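Local structure of aspartate semialdehyde dehydrogenase (Francisella tularensis subsp. tularensis, 4WOJ) at residues B[11-16]-B[77-82]; B[39-44]-B[67-72]; B[160-165]-B[280-285]. The protein probably catalyses the NADPH-dependent reductive dephosphorylation of L-aspartyl-4-phosphate to L-aspartate-semialdehyde, a shared step in lysine, methionine and threonine biosynthesis. All coordinates share one frame; numbering follows the deposited sequence.

Contact 1 of 3, residues B[11-16]-B[77-82]; sequences GFIGWR and SCQGGE
Ile13 and Ser77 pair as parallel neighbours where two adjacent strands end, and the last backbone bond of this edge is given by Cys78: its N reaches Ile13 O at 2.8 Å, nearly straight (166°). The same oxygen also receives the CA-H of Ser77, with Ser77 CA at 3.2 Å from Ile13 O. The side chain of Ile13 uses its CG2 branch, which stands anti to the backbone N and meets the amide oxygen of Gln79, OE1, at 3.6 Å, while the two side chains cross at about a right angle. A branched apolar residue fits this buried sheet position. Next comes Gly14, with a positive phi of 99°, at the point where the strand gives way to a turn. Its CA comes within 3.7 Å of Cys78 C. Glycine suits the place because the peptide joining Cys78 to Gln79 lies flush against this CA, and because its backbone angles are ones that a residue without a side chain readily adopts. Gln79 OE1 also lies 3.4 Å from Gly14 N, but at an angle too poor for a hydrogen bond. The turn opposite is held from within: Ser77 OG, anti to its own N, accepts from Gln79 N at 3.0 Å, an ST turn that spends the small hydroxyl on a nearby backbone N-H. Strands 8-13 and 74-77 are neighbours at the topological switch point of the Rossmann-type sheet, and Gly11, Gly14 and the turn after them probably form its glycine-rich dinucleotide-binding loop. Helix 18-30 packs on Phe12 and Cys78, whereas Tyr83 of helix 81-93 packs on Ile13 and Ser77, and strand 36-42 lies along the other edge of strand 8-13.

Contact 2 of 3, residues B[39-44]-B[67-72]; sequences TFFSTS and DQLSSM
Phe41 reaches from its strand into the angle formed by Gln68, Leu69 and Met72. From CB, which is directed toward the helical segment, the first torsion puts CG beside the backbone N and anti to the carbonyl carbon (chi1 -72°), and the ring beyond it lies beneath Leu69. Phe41 CG is already in range of the Leu69 methyl CD2, at 4.1 Å. That methyl then sits squarely over the ring centre, 3.7 Å from the centroid and only 8° off the normal, a CH-pi contact that occupies one face. Further out the two edges meet different partners. Phe41 CE1 touches Met72 CG at 3.8 Å, and the two side chains run antiparallel alongside each other; Phe41 CE2 has Gln68 CB at 4.0 Å, in the plane of the ring. At the tip, Phe41 CZ approaches Gln68 O at 3.9 Å, near the ring plane. A flat aromatic suits a site that offers a methyl above and several atoms round the rim. Gln68 contributes its CB here, while its amide oxygen OE1 is bonded by Asp62 N. The sulfur of Met72 stays at the ring edge, 5.5 Å from the Phe41 centroid, a Met-aromatic contact, and continues to Thr39, where Met72 SD lies 3.6 Å from Thr39 CB. The bent, flexible thioether can thus span two strand residues whose side chains point the same way. Ser71 OG donates to Gln68 O at 2.6 Å, giving the carbonyl beside the ring a polar partner. The contact packs helix 66-70 against strand 36-42 of the parallel sheet; Leu75 of strand 74-77 lies beside Phe41 and Leu69, helix 81-93 covers Leu69 further, and Gln61 of strand 61-62 touches Thr39, Phe41 and Gln68.

Contact 3 of 3, residues B[160-165]-B[280-285]; sequences EWVNSS and LTVKLR
Asn163 and Thr281 exchange two backbone hydrogen bonds, Thr281 N to Asn163 O and Asn163 N to Thr281 O, each 2.8 Å long, as a hydrogen-bonded pair of antiparallel strands. Their side chains share a water that accepts from Asn163 ND2 at 2.6 Å, donates to Thr281 OG1 and gives a weak bond to Asn163 O; His345 ND1 is a further partner of Thr281 OG1. Asn163 OD1 bonds Thr281 OG1 of the second subunit, and the reverse bond is made as well, so small polar groups suit this dimer-facing side. Further along, Lys283 N bonds Trp161 O at 2.9 Å. Lys283 O then receives two N-H groups, a firm one from Glu160 N at 2.8 Å and a weak one from Trp161 N: a classic beta bulge. The Trp161 side chain takes the crowded position between N and carbonyl carbon (chi1 57°), folding the indole across Lys283, whose CB lies 3.7 Å from the centroid of the six-membered ring, over its face. The long aliphatic part of lysine suits this CH-pi cover, while NZ goes on to a salt bridge with Asp342. Glu160 extends beside it. The Arg285 guanidinium has Glu160 CA over one face (Arg285 NH1 to Glu160 CA 3.7 Å), while NH2 makes its salt bridge with Asp157. On the other face Val162, Ser164, Leu280 and Val282 pack, with Leu280 CD2 at 3.6 Å from Ser164 CB. This face meets Met146 of helix 141-149, whose first residue, Cys141, is probably the catalytic cysteine that forms the acyl-thioester intermediate. Strand 159-167 runs between strands 263-266 and 275-284, with 343-351 beyond, and the opposite face, that of Trp161 and Asn163, packs on the second subunit.

In the fold
Contacts 1 and 2 belong to the nucleotide-binding half and share a sheet: strands 8-13 and 36-42 are neighbours, and the two contacts touch where Trp15 NE1 bonds Phe41 O and Arg16 NH2 bonds Ser42 OG. Contact 3 stands apart in the dimerisation half, its centre about 34 Å from that of contact 1 and about 43 Å from that of contact 2. Contact 1 is partly buried and largely backbone, at the C-terminal end of two parallel strands; contact 2 is buried, with apolar side chains between helix and strand; contact 3, also buried, combines a regular antiparallel ladder with polar residues turned to the partner subunit.

Contact 1 of 3, residues B[11-16]-B[77-82]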
ATOM      1  N   GLY B  11       8.395   0.564 -37.647  1.00 41.07           N
ATOM      2  CA  GLY B  11       7.426   1.636 -37.438  1.00 38.94           C
ATOM      3  C   GLY B  11       7.071   1.726 -35.971  1.00 39.55           C
ATOM      4  O   GLY B  11       6.983   0.715 -35.285  1.00 36.84           O
ATOM      5  N   PHE B  12       6.892   2.947 -35.492  1.00 40.51           N
ATOM      6  CA  PHE B  12       6.597   3.192 -34.088  1.00 40.94           C
ATOM      7  C   PHE B  12       5.245   3.886 -33.908  1.00 42.65           C
ATOM      8  O   PHE B  12       5.038   4.999 -34.395  1.00 35.03           O
ATOM      9  CB  PHE B  12       7.724   4.022 -33.450  1.00 40.78           C
ATOM     10  CG  PHE B  12       9.033   3.304 -33.430  1.00 39.15           C
ATOM     11  CD1 PHE B  12       9.338   2.409 -32.395  1.00 38.84           C
ATOM     12  CD2 PHE B  12       9.926   3.446 -34.479  1.00 35.98           C
ATOM     13  CE1 PHE B  12      10.540   1.701 -32.400  1.00 38.45           C
ATOM     14  CE2 PHE B  12      11.135   2.756 -34.486  1.00 37.20           C
ATOM     15  CZ  PHE B  12      11.439   1.872 -33.452  1.00 37.90           C
ATOM     16  N   ILE B  13       4.331   3.200 -33.218  1.00 43.62           N
ATOM     17  CA  ILE B  13       3.068   3.802 -32.766  1.00 42.43           C
ATOM     18  C   ILE B  13       3.069   3.919 -31.234  1.00 40.93           C
ATOM     19  O   ILE B  13       3.586   3.064 -30.558  1.00 44.06           O
ATOM     20  CB  ILE B  13       1.849   2.992 -33.235  1.00 40.02           C
ATOM     21  CG1 ILE B  13       2.062   2.468 -34.660  1.00 43.42           C
ATOM     22  CG2 ILE B  13       0.606   3.869 -33.206  1.00 40.67           C
ATOM     23  CD1 ILE B  13       2.606   1.067 -34.750  1.00 48.05           C
ATOM     24  N   GLY B  14       2.510   4.989 -30.689  1.00 43.30           N
ATOM     25  CA  GLY B  14       2.436   5.165 -29.227  1.00 42.10           C
ATOM     26  C   GLY B  14       3.508   6.059 -28.616  1.00 45.24           C
ATOM     27  O   GLY B  14       3.506   6.295 -27.401  1.00 47.41           O
ATOM     28  N   TRP B  15       4.403   6.582 -29.458  1.00 41.75           N
ATOM     29  CA  TRP B  15       5.658   7.193 -28.973  1.00 44.07           C
ATOM     30  C   TRP B  15       5.500   8.524 -28.233  1.00 46.01           C
ATOM     31  O   TRP B  15       6.418   8.957 -27.552  1.00 46.35           O
ATOM     32  CB  TRP B  15       6.652   7.365 -30.124  1.00 44.91           C
ATOM     33  CG  TRP B  15       6.095   8.048 -31.298  1.00 41.80           C
ATOM     34  CD1 TRP B  15       5.521   7.463 -32.390  1.00 42.59           C
ATOM     35  CD2 TRP B  15       6.027   9.444 -31.504  1.00 42.87           C
ATOM     36  NE1 TRP B  15       5.099   8.412 -33.275  1.00 37.44           N
ATOM     37  CE2 TRP B  15       5.402   9.647 -32.756  1.00 43.46           C
ATOM     38  CE3 TRP B  15       6.437  10.559 -30.757  1.00 45.77           C
ATOM     39  CZ2 TRP B  15       5.188  10.911 -33.275  1.00 40.64           C
ATOM     40  CZ3 TRP B  15       6.218  11.809 -31.265  1.00 46.89           C
ATOM     41  CH2 TRP B  15       5.601  11.980 -32.522  1.00 48.23           C
ATOM     42  N   ARG B  16       4.335   9.151 -28.359  1.00 47.69           N
ATOM     43  CA  ARG B  16       4.094  10.453 -27.758  1.00 47.75           C
ATOM     44  C   ARG B  16       3.768  10.372 -26.266  1.00 49.04           C
ATOM     45  O   ARG B  16       4.023  11.317 -25.511  1.00 44.95           O
ATOM     46  CB  ARG B  16       2.947  11.144 -28.480  1.00 52.42           C
ATOM     47  CG  ARG B  16       3.279  12.572 -28.908  1.00 58.69           C
ATOM     48  CD  ARG B  16       2.054  13.256 -29.497  1.00 65.06           C
ATOM     49  NE  ARG B  16       1.852  12.987 -30.929  1.00 71.04           N
ATOM     50  CZ  ARG B  16       2.514  13.607 -31.908  1.00 76.30           C
ATOM     51  NH1 ARG B  16       3.458  14.505 -31.606  1.00 72.47           N
ATOM     52  NH2 ARG B  16       2.247  13.324 -33.189  1.00 76.27           N
ATOM     53  N   SER B  77       3.915  -0.930 -30.921  1.00 42.05           N
ATOM     54  CA  SER B  77       2.817  -0.072 -30.434  1.00 42.89           C
ATOM     55  C   SER B  77       2.829   0.088 -28.921  1.00 40.03           C
ATOM     56  O   SER B  77       2.863  -0.887 -28.200  1.00 37.95           O
ATOM     57  CB  SER B  77       1.453  -0.616 -30.873  1.00 44.94           C
ATOM     58  OG  SER B  77       0.425   0.268 -30.455  1.00 48.07           O
ATOM     59  N   CYS B  78       2.820   1.338 -28.477  1.00 36.24           N
ATOM     60  CA  CYS B  78       2.493   1.695 -27.116  1.00 35.17           C
ATOM     61  C   CYS B  78       1.146   2.418 -27.118  1.00 35.48           C
ATOM     62  O   CYS B  78       0.816   3.157 -26.184  1.00 32.13           O
ATOM     63  CB  CYS B  78       3.555   2.626 -26.542  1.00 35.37           C
ATOM     64  SG  CYS B  78       5.211   1.945 -26.578  1.00 34.82           S
ATOM     65  N   GLN B  79       0.363   2.192 -28.162  1.00 37.24           N
ATOM     66  CA  GLN B  79      -0.813   3.012 -28.391  1.00 42.60           C
ATOM     67  C   GLN B  79      -1.923   2.675 -27.419  1.00 42.07           C
ATOM     68  O   GLN B  79      -2.521   3.566 -26.821  1.00 43.39           O
ATOM     69  CB  GLN B  79      -1.306   2.870 -29.836  1.00 47.38           C
ATOM     70  CG  GLN B  79      -2.333   3.923 -30.254  1.00 48.76           C
ATOM     71  CD  GLN B  79      -1.856   5.326 -30.002  1.00 49.85           C
ATOM     72  OE1 GLN B  79      -0.839   5.744 -30.536  1.00 58.96           O
ATOM     73  NE2 GLN B  79      -2.582   6.062 -29.181  1.00 54.58           N
ATOM     74  N   GLY B  80      -2.194   1.384 -27.270  1.00 42.69           N
ATOM     75  CA  GLY B  80      -3.299   0.914 -26.441  1.00 37.59           C
ATOM     76  C   GLY B  80      -4.077  -0.188 -27.127  1.00 38.39           C
ATOM     77  O   GLY B  80      -3.888  -0.463 -28.315  1.00 39.68           O
ATOM     78  N   GLY B  81      -4.952  -0.824 -26.352  1.00 37.41           N
ATOM     79  CA  GLY B  81      -5.800  -1.901 -26.819  1.00 36.34           C
ATOM     80  C   GLY B  81      -6.904  -1.484 -27.775  1.00 36.98           C
ATOM     81  O   GLY B  81      -7.273  -2.262 -28.658  1.00 31.40           O
ATOM     82  N   GLU B  82      -7.436  -0.271 -27.627  1.00 40.45           N
ATOM     83  CA  GLU B  82      -8.443   0.232 -28.610  1.00 46.04           C
ATOM     84  C   GLU B  82      -7.831   0.277 -30.005  1.00 44.88           C
ATOM     85  O   GLU B  82      -8.489  -0.026 -31.000  1.00 49.14           O
ATOM     86  CB  GLU B  82      -9.004   1.619 -28.258  1.00 49.42           C
ATOM     87  CG  GLU B  82      -9.840   1.680 -26.981  1.00 54.28           C
ATOM     88  CD  GLU B  82     -10.941   2.740 -27.052  1.00 60.95           C
ATOM     89  OE1 GLU B  82     -10.653   3.924 -26.759  1.00 64.74           O
ATOM     90  OE2 GLU B  82     -12.097   2.393 -27.414  1.00 61.81           O
TER

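Contact 2 of 3, residues B[39-44]-B[67-72]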
ATOM      1  N   THR B  39      10.315   4.588 -38.799  1.00 41.02           N
ATOM      2  CA  THR B  39       9.241   5.409 -39.301  1.00 41.62           C
ATOM      3  C   THR B  39       8.290   5.657 -38.149  1.00 40.36           C
ATOM      4  O   THR B  39       7.959   4.743 -37.418  1.00 48.37           O
ATOM      5  CB  THR B  39       8.529   4.723 -40.468  1.00 43.59           C
ATOM      6  OG1 THR B  39       9.458   4.563 -41.544  1.00 47.57           O
ATOM      7  CG2 THR B  39       7.338   5.526 -40.939  1.00 43.91           C
ATOM      8  N   PHE B  40       7.836   6.889 -38.021  1.00 39.96           N
ATOM      9  CA  PHE B  40       7.100   7.309 -36.859  1.00 40.59           C
ATOM     10  C   PHE B  40       5.664   7.623 -37.217  1.00 44.16           C
ATOM     11  O   PHE B  40       5.391   8.569 -37.949  1.00 44.92           O
ATOM     12  CB  PHE B  40       7.809   8.506 -36.207  1.00 42.84           C
ATOM     13  CG  PHE B  40       9.035   8.094 -35.458  1.00 44.17           C
ATOM     14  CD1 PHE B  40       8.925   7.559 -34.174  1.00 42.72           C
ATOM     15  CD2 PHE B  40      10.282   8.125 -36.061  1.00 41.52           C
ATOM     16  CE1 PHE B  40      10.044   7.135 -33.492  1.00 39.78           C
ATOM     17  CE2 PHE B  40      11.397   7.672 -35.386  1.00 39.92           C
ATOM     18  CZ  PHE B  40      11.273   7.182 -34.096  1.00 39.39           C
ATOM     19  N   PHE B  41       4.751   6.826 -36.669  1.00 42.93           N
ATOM     20  CA  PHE B  41       3.339   6.922 -36.993  1.00 42.35           C
ATOM     21  C   PHE B  41       2.569   7.765 -36.019  1.00 43.54           C
ATOM     22  O   PHE B  41       2.935   7.916 -34.851  1.00 40.83           O
ATOM     23  CB  PHE B  41       2.714   5.553 -37.056  1.00 44.35           C
ATOM     24  CG  PHE B  41       3.123   4.789 -38.254  1.00 48.25           C
ATOM     25  CD1 PHE B  41       4.215   3.952 -38.209  1.00 48.05           C
ATOM     26  CD2 PHE B  41       2.434   4.941 -39.449  1.00 51.54           C
ATOM     27  CE1 PHE B  41       4.587   3.234 -39.331  1.00 51.19           C
ATOM     28  CE2 PHE B  41       2.809   4.238 -40.578  1.00 50.53           C
ATOM     29  CZ  PHE B  41       3.889   3.380 -40.518  1.00 51.56           C
ATOM     30  N   SER B  42       1.491   8.340 -36.524  1.00 47.65           N
ATOM     31  CA  SER B  42       0.798   9.352 -35.767  1.00 53.04           C
ATOM     32  C   SER B  42      -0.660   9.351 -36.124  1.00 56.06           C
ATOM     33  O   SER B  42      -1.084   8.759 -37.121  1.00 55.68           O
ATOM     34  CB  SER B  42       1.413  10.730 -36.028  1.00 51.52           C
ATOM     35  OG  SER B  42       1.211  11.573 -34.917  1.00 52.29           O
ATOM     36  N   THR B  43      -1.427   9.983 -35.258  1.00 56.82           N
ATOM     37  CA  THR B  43      -2.838  10.188 -35.523  1.00 63.43           C
ATOM     38  C   THR B  43      -3.197  11.653 -35.520  1.00 60.06           C
ATOM     39  O   THR B  43      -4.347  11.990 -35.335  1.00 59.88           O
ATOM     40  CB  THR B  43      -3.722   9.467 -34.480  1.00 64.66           C
ATOM     41  OG1 THR B  43      -3.252   8.120 -34.311  1.00 69.09           O
ATOM     42  CG2 THR B  43      -5.189   9.461 -34.923  1.00 60.12           C
ATOM     43  N   SER B  44      -2.246  12.546 -35.710  1.00 64.91           N
ATOM     44  CA  SER B  44      -2.659  13.936 -35.868  1.00 69.60           C
ATOM     45  C   SER B  44      -1.857  14.678 -36.896  1.00 72.95           C
ATOM     46  O   SER B  44      -2.366  14.993 -37.967  1.00 81.98           O
ATOM     47  CB  SER B  44      -2.678  14.698 -34.531  1.00 73.89           C
ATOM     48  OG  SER B  44      -1.388  15.005 -34.033  1.00 73.13           O
ATOM     49  N   ASP B  67      -1.917   0.854 -45.553  1.00 54.10           N
ATOM     50  CA  ASP B  67      -0.924   0.633 -46.603  1.00 58.17           C
ATOM     51  C   ASP B  67       0.455   0.947 -46.074  1.00 48.79           C
ATOM     52  O   ASP B  67       1.387   0.199 -46.278  1.00 35.91           O
ATOM     53  CB  ASP B  67      -1.208   1.498 -47.841  1.00 66.95           C
ATOM     54  CG  ASP B  67      -2.100   0.800 -48.853  1.00 74.63           C
ATOM     55  OD1 ASP B  67      -3.054   0.104 -48.433  1.00 78.69           O
ATOM     56  OD2 ASP B  67      -1.846   0.958 -50.070  1.00 79.21           O
ATOM     57  N   GLN B  68       0.558   2.092 -45.417  1.00 53.17           N
ATOM     58  CA  GLN B  68       1.838   2.604 -44.918  1.00 51.41           C
ATOM     59  C   GLN B  68       2.388   1.675 -43.851  1.00 47.82           C
ATOM     60  O   GLN B  68       3.570   1.349 -43.866  1.00 44.11           O
ATOM     61  CB  GLN B  68       1.674   4.038 -44.386  1.00 52.55           C
ATOM     62  CG  GLN B  68       1.320   5.050 -45.485  1.00 55.52           C
ATOM     63  CD  GLN B  68       1.401   6.518 -45.037  1.00 52.72           C
ATOM     64  OE1 GLN B  68       0.660   6.978 -44.151  1.00 50.25           O
ATOM     65  NE2 GLN B  68       2.284   7.255 -45.666  1.00 55.62           N
ATOM     66  N   LEU B  69       1.519   1.233 -42.941  1.00 48.92           N
ATOM     67  CA  LEU B  69       1.898   0.264 -41.900  1.00 49.53           C
ATOM     68  C   LEU B  69       2.410  -1.046 -42.515  1.00 43.56           C
ATOM     69  O   LEU B  69       3.410  -1.594 -42.072  1.00 41.29           O
ATOM     70  CB  LEU B  69       0.708  -0.055 -40.987  1.00 53.31           C
ATOM     71  CG  LEU B  69       0.212   1.008 -40.010  1.00 53.34           C
ATOM     72  CD1 LEU B  69      -1.107   0.554 -39.414  1.00 51.99           C
ATOM     73  CD2 LEU B  69       1.232   1.260 -38.915  1.00 56.08           C
ATOM     74  N   SER B  70       1.727  -1.503 -43.556  1.00 38.58           N
ATOM     75  CA  SER B  70       2.069  -2.753 -44.261  1.00 43.95           C
ATOM     76  C   SER B  70       3.505  -2.869 -44.759  1.00 43.62           C
ATOM     77  O   SER B  70       4.051  -3.965 -44.853  1.00 48.25           O
ATOM     78  CB  SER B  70       1.157  -2.942 -45.470  1.00 44.19           C
ATOM     79  OG  SER B  70      -0.202  -3.014 -45.072  1.00 47.44           O
ATOM     80  N   SER B  71       4.117  -1.752 -45.097  1.00 46.54           N
ATOM     81  CA  SER B  71       5.496  -1.773 -45.618  1.00 47.39           C
ATOM     82  C   SER B  71       6.556  -1.964 -44.519  1.00 44.15           C
ATOM     83  O   SER B  71       7.671  -2.378 -44.823  1.00 42.26           O
ATOM     84  CB  SER B  71       5.787  -0.480 -46.366  1.00 45.03           C
ATOM     85  OG  SER B  71       5.301   0.603 -45.593  1.00 48.99           O
ATOM     86  N   MET B  72       6.214  -1.655 -43.263  1.00 40.88           N
ATOM     87  CA  MET B  72       7.137  -1.893 -42.139  1.00 38.84           C
ATOM     88  C   MET B  72       7.331  -3.405 -41.935  1.00 37.82           C
ATOM     89  O   MET B  72       6.403  -4.183 -42.045  1.00 33.16           O
ATOM     90  CB  MET B  72       6.637  -1.267 -40.841  1.00 38.86           C
ATOM     91  CG  MET B  72       6.406   0.240 -40.872  1.00 41.34           C
ATOM     92  SD  MET B  72       7.922   1.226 -40.995  1.00 40.56           S
ATOM     93  CE  MET B  72       7.868   1.554 -42.757  1.00 44.17           C
TER

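Contact 3 of 3, residues B[160-165]-B[280-285]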
ATOM      1  N   GLU B 160       6.181 -22.260  -5.001  1.00 27.23           N
ATOM      2  CA  GLU B 160       4.920 -23.025  -5.006  1.00 28.58           C
ATOM      3  C   GLU B 160       3.737 -22.088  -5.245  1.00 29.37           C
ATOM      4  O   GLU B 160       2.879 -22.397  -6.051  1.00 28.98           O
ATOM      5  CB  GLU B 160       4.712 -23.770  -3.679  1.00 31.39           C
ATOM      6  CG  GLU B 160       3.642 -24.868  -3.745  1.00 35.15           C
ATOM      7  CD  GLU B 160       3.581 -25.746  -2.499  1.00 37.63           C
ATOM      8  OE1 GLU B 160       4.601 -26.352  -2.098  1.00 40.60           O
ATOM      9  OE2 GLU B 160       2.496 -25.852  -1.903  1.00 41.72           O
ATOM     10  N   TRP B 161       3.686 -20.969  -4.502  1.00 26.74           N
ATOM     11  CA  TRP B 161       2.806 -19.831  -4.825  1.00 25.83           C
ATOM     12  C   TRP B 161       3.278 -18.470  -4.308  1.00 24.92           C
ATOM     13  O   TRP B 161       4.169 -18.397  -3.500  1.00 21.50           O
ATOM     14  CB  TRP B 161       1.360 -20.058  -4.402  1.00 24.88           C
ATOM     15  CG  TRP B 161       1.073 -20.353  -2.970  1.00 25.33           C
ATOM     16  CD1 TRP B 161       0.578 -21.538  -2.488  1.00 22.17           C
ATOM     17  CD2 TRP B 161       1.140 -19.454  -1.837  1.00 24.06           C
ATOM     18  NE1 TRP B 161       0.364 -21.441  -1.156  1.00 24.09           N
ATOM     19  CE2 TRP B 161       0.698 -20.185  -0.716  1.00 22.66           C
ATOM     20  CE3 TRP B 161       1.550 -18.122  -1.660  1.00 22.83           C
ATOM     21  CZ2 TRP B 161       0.655 -19.646   0.568  1.00 21.53           C
ATOM     22  CZ3 TRP B 161       1.512 -17.572  -0.378  1.00 22.09           C
ATOM     23  CH2 TRP B 161       1.067 -18.335   0.721  1.00 24.54           C
ATOM     24  N   VAL B 162       2.601 -17.407  -4.774  1.00 25.60           N
ATOM     25  CA  VAL B 162       2.881 -16.013  -4.385  1.00 24.76           C
ATOM     26  C   VAL B 162       1.635 -15.194  -4.047  1.00 26.59           C
ATOM     27  O   VAL B 162       0.779 -15.000  -4.897  1.00 27.32           O
ATOM     28  CB  VAL B 162       3.559 -15.242  -5.553  1.00 23.79           C
ATOM     29  CG1 VAL B 162       3.995 -13.878  -5.091  1.00 22.76           C
ATOM     30  CG2 VAL B 162       4.722 -16.038  -6.136  1.00 22.69           C
ATOM     31  N   ASN B 163       1.541 -14.699  -2.815  1.00 26.66           N
ATOM     32  CA  ASN B 163       0.598 -13.636  -2.518  1.00 25.98           C
ATOM     33  C   ASN B 163       1.287 -12.305  -2.771  1.00 27.34           C
ATOM     34  O   ASN B 163       2.381 -12.091  -2.215  1.00 24.35           O
ATOM     35  CB  ASN B 163       0.175 -13.673  -1.084  1.00 26.30           C
ATOM     36  CG  ASN B 163      -0.979 -12.729  -0.811  1.00 30.13           C
ATOM     37  OD1 ASN B 163      -2.126 -13.078  -1.056  1.00 34.47           O
ATOM     38  ND2 ASN B 163      -0.696 -11.555  -0.260  1.00 29.43           N
ATOM     39  N   SER B 164       0.690 -11.447  -3.614  1.00 25.94           N
ATOM     40  CA  SER B 164       1.148 -10.073  -3.773  1.00 25.22           C
ATOM     41  C   SER B 164       0.076  -9.051  -3.404  1.00 25.54           C
ATOM     42  O   SER B 164      -1.061  -9.140  -3.847  1.00 26.75           O
ATOM     43  CB  SER B 164       1.613  -9.810  -5.192  1.00 27.33           C
ATOM     44  OG  SER B 164       1.807  -8.398  -5.424  1.00 26.66           O
ATOM     45  N   SER B 165       0.447  -8.084  -2.579  1.00 25.67           N
ATOM     46  CA  SER B 165      -0.373  -6.889  -2.304  1.00 24.42           C
ATOM     47  C   SER B 165       0.366  -5.691  -2.912  1.00 23.46           C
ATOM     48  O   SER B 165       1.467  -5.403  -2.532  1.00 22.06           O
ATOM     49  CB  SER B 165      -0.544  -6.662  -0.801  1.00 25.87           C
ATOM     50  OG  SER B 165      -1.165  -7.767  -0.146  1.00 27.02           O
ATOM     51  N   LEU B 280       5.344  -9.162  -0.990  1.00 20.47           N
ATOM     52  CA  LEU B 280       5.227 -10.490  -1.474  1.00 19.37           C
ATOM     53  C   LEU B 280       5.286 -11.420  -0.312  1.00 20.05           C
ATOM     54  O   LEU B 280       6.065 -11.227   0.609  1.00 19.04           O
ATOM     55  CB  LEU B 280       6.334 -10.821  -2.454  1.00 20.31           C
ATOM     56  CG  LEU B 280       6.398  -9.970  -3.710  1.00 21.82           C
ATOM     57  CD1 LEU B 280       7.415 -10.612  -4.626  1.00 24.54           C
ATOM     58  CD2 LEU B 280       5.086  -9.824  -4.446  1.00 22.57           C
ATOM     59  N   THR B 281       4.412 -12.419  -0.344  1.00 20.06           N
ATOM     60  CA  THR B 281       4.490 -13.541   0.588  1.00 20.79           C
ATOM     61  C   THR B 281       4.566 -14.773  -0.273  1.00 19.24           C
ATOM     62  O   THR B 281       3.655 -15.078  -1.031  1.00 16.84           O
ATOM     63  CB  THR B 281       3.294 -13.557   1.528  1.00 23.64           C
ATOM     64  OG1 THR B 281       3.228 -12.295   2.226  1.00 27.67           O
ATOM     65  CG2 THR B 281       3.416 -14.666   2.550  1.00 25.61           C
ATOM     66  N   VAL B 282       5.708 -15.432  -0.221  1.00 19.72           N
ATOM     67  CA  VAL B 282       6.041 -16.477  -1.187  1.00 19.96           C
ATOM     68  C   VAL B 282       6.183 -17.799  -0.457  1.00 22.68           C
ATOM     69  O   VAL B 282       6.950 -17.875   0.528  1.00 21.13           O
ATOM     70  CB  VAL B 282       7.355 -16.204  -1.909  1.00 20.02           C
ATOM     71  CG1 VAL B 282       7.566 -17.222  -2.999  1.00 20.20           C
ATOM     72  CG2 VAL B 282       7.357 -14.799  -2.531  1.00 20.78           C
ATOM     73  N   LYS B 283       5.431 -18.814  -0.915  1.00 22.69           N
ATOM     74  CA  LYS B 283       5.559 -20.164  -0.365  1.00 25.86           C
ATOM     75  C   LYS B 283       6.495 -20.918  -1.284  1.00 26.10           C
ATOM     76  O   LYS B 283       6.312 -20.924  -2.487  1.00 24.30           O
ATOM     77  CB  LYS B 283       4.229 -20.870  -0.305  1.00 28.44           C
ATOM     78  CG  LYS B 283       4.320 -22.249   0.319  1.00 33.31           C
ATOM     79  CD  LYS B 283       2.971 -22.932   0.339  1.00 36.05           C
ATOM     80  CE  LYS B 283       2.950 -24.071   1.325  1.00 45.15           C
ATOM     81  NZ  LYS B 283       2.827 -23.564   2.718  1.00 50.64           N
ATOM     82  N   LEU B 284       7.516 -21.532  -0.696  1.00 27.78           N
ATOM     83  CA  LEU B 284       8.523 -22.282  -1.449  1.00 29.70           C
ATOM     84  C   LEU B 284       8.182 -23.758  -1.586  1.00 30.74           C
ATOM     85  O   LEU B 284       7.383 -24.287  -0.834  1.00 33.40           O
ATOM     86  CB  LEU B 284       9.902 -22.111  -0.787  1.00 30.13           C
ATOM     87  CG  LEU B 284      10.497 -20.682  -0.820  1.00 29.10           C
ATOM     88  CD1 LEU B 284      11.782 -20.639  -0.040  1.00 29.52           C
ATOM     89  CD2 LEU B 284      10.741 -20.195  -2.235  1.00 30.32           C
ATOM     90  N   ARG B 285       8.793 -24.430  -2.544  1.00 32.15           N
ATOM     91  CA  ARG B 285       8.611 -25.879  -2.655  1.00 36.47           C
ATOM     92  C   ARG B 285       9.485 -26.641  -1.656  1.00 39.08           C
ATOM     93  O   ARG B 285       9.252 -27.804  -1.411  1.00 39.34           O
ATOM     94  CB  ARG B 285       8.940 -26.384  -4.057  1.00 36.27           C
ATOM     95  CG  ARG B 285       8.068 -25.824  -5.146  1.00 35.61           C
ATOM     96  CD  ARG B 285       8.139 -26.684  -6.388  1.00 35.76           C
ATOM     97  NE  ARG B 285       7.758 -25.935  -7.588  1.00 36.68           N
ATOM     98  CZ  ARG B 285       6.512 -25.625  -7.920  1.00 36.12           C
ATOM     99  NH1 ARG B 285       5.488 -25.981  -7.138  1.00 36.46           N
ATOM    100  NH2 ARG B 285       6.283 -24.963  -9.049  1.00 35.54           N
TER
HETATM  101  O   HOH W   1       1.672 -10.804   0.382  1.00 34.81           O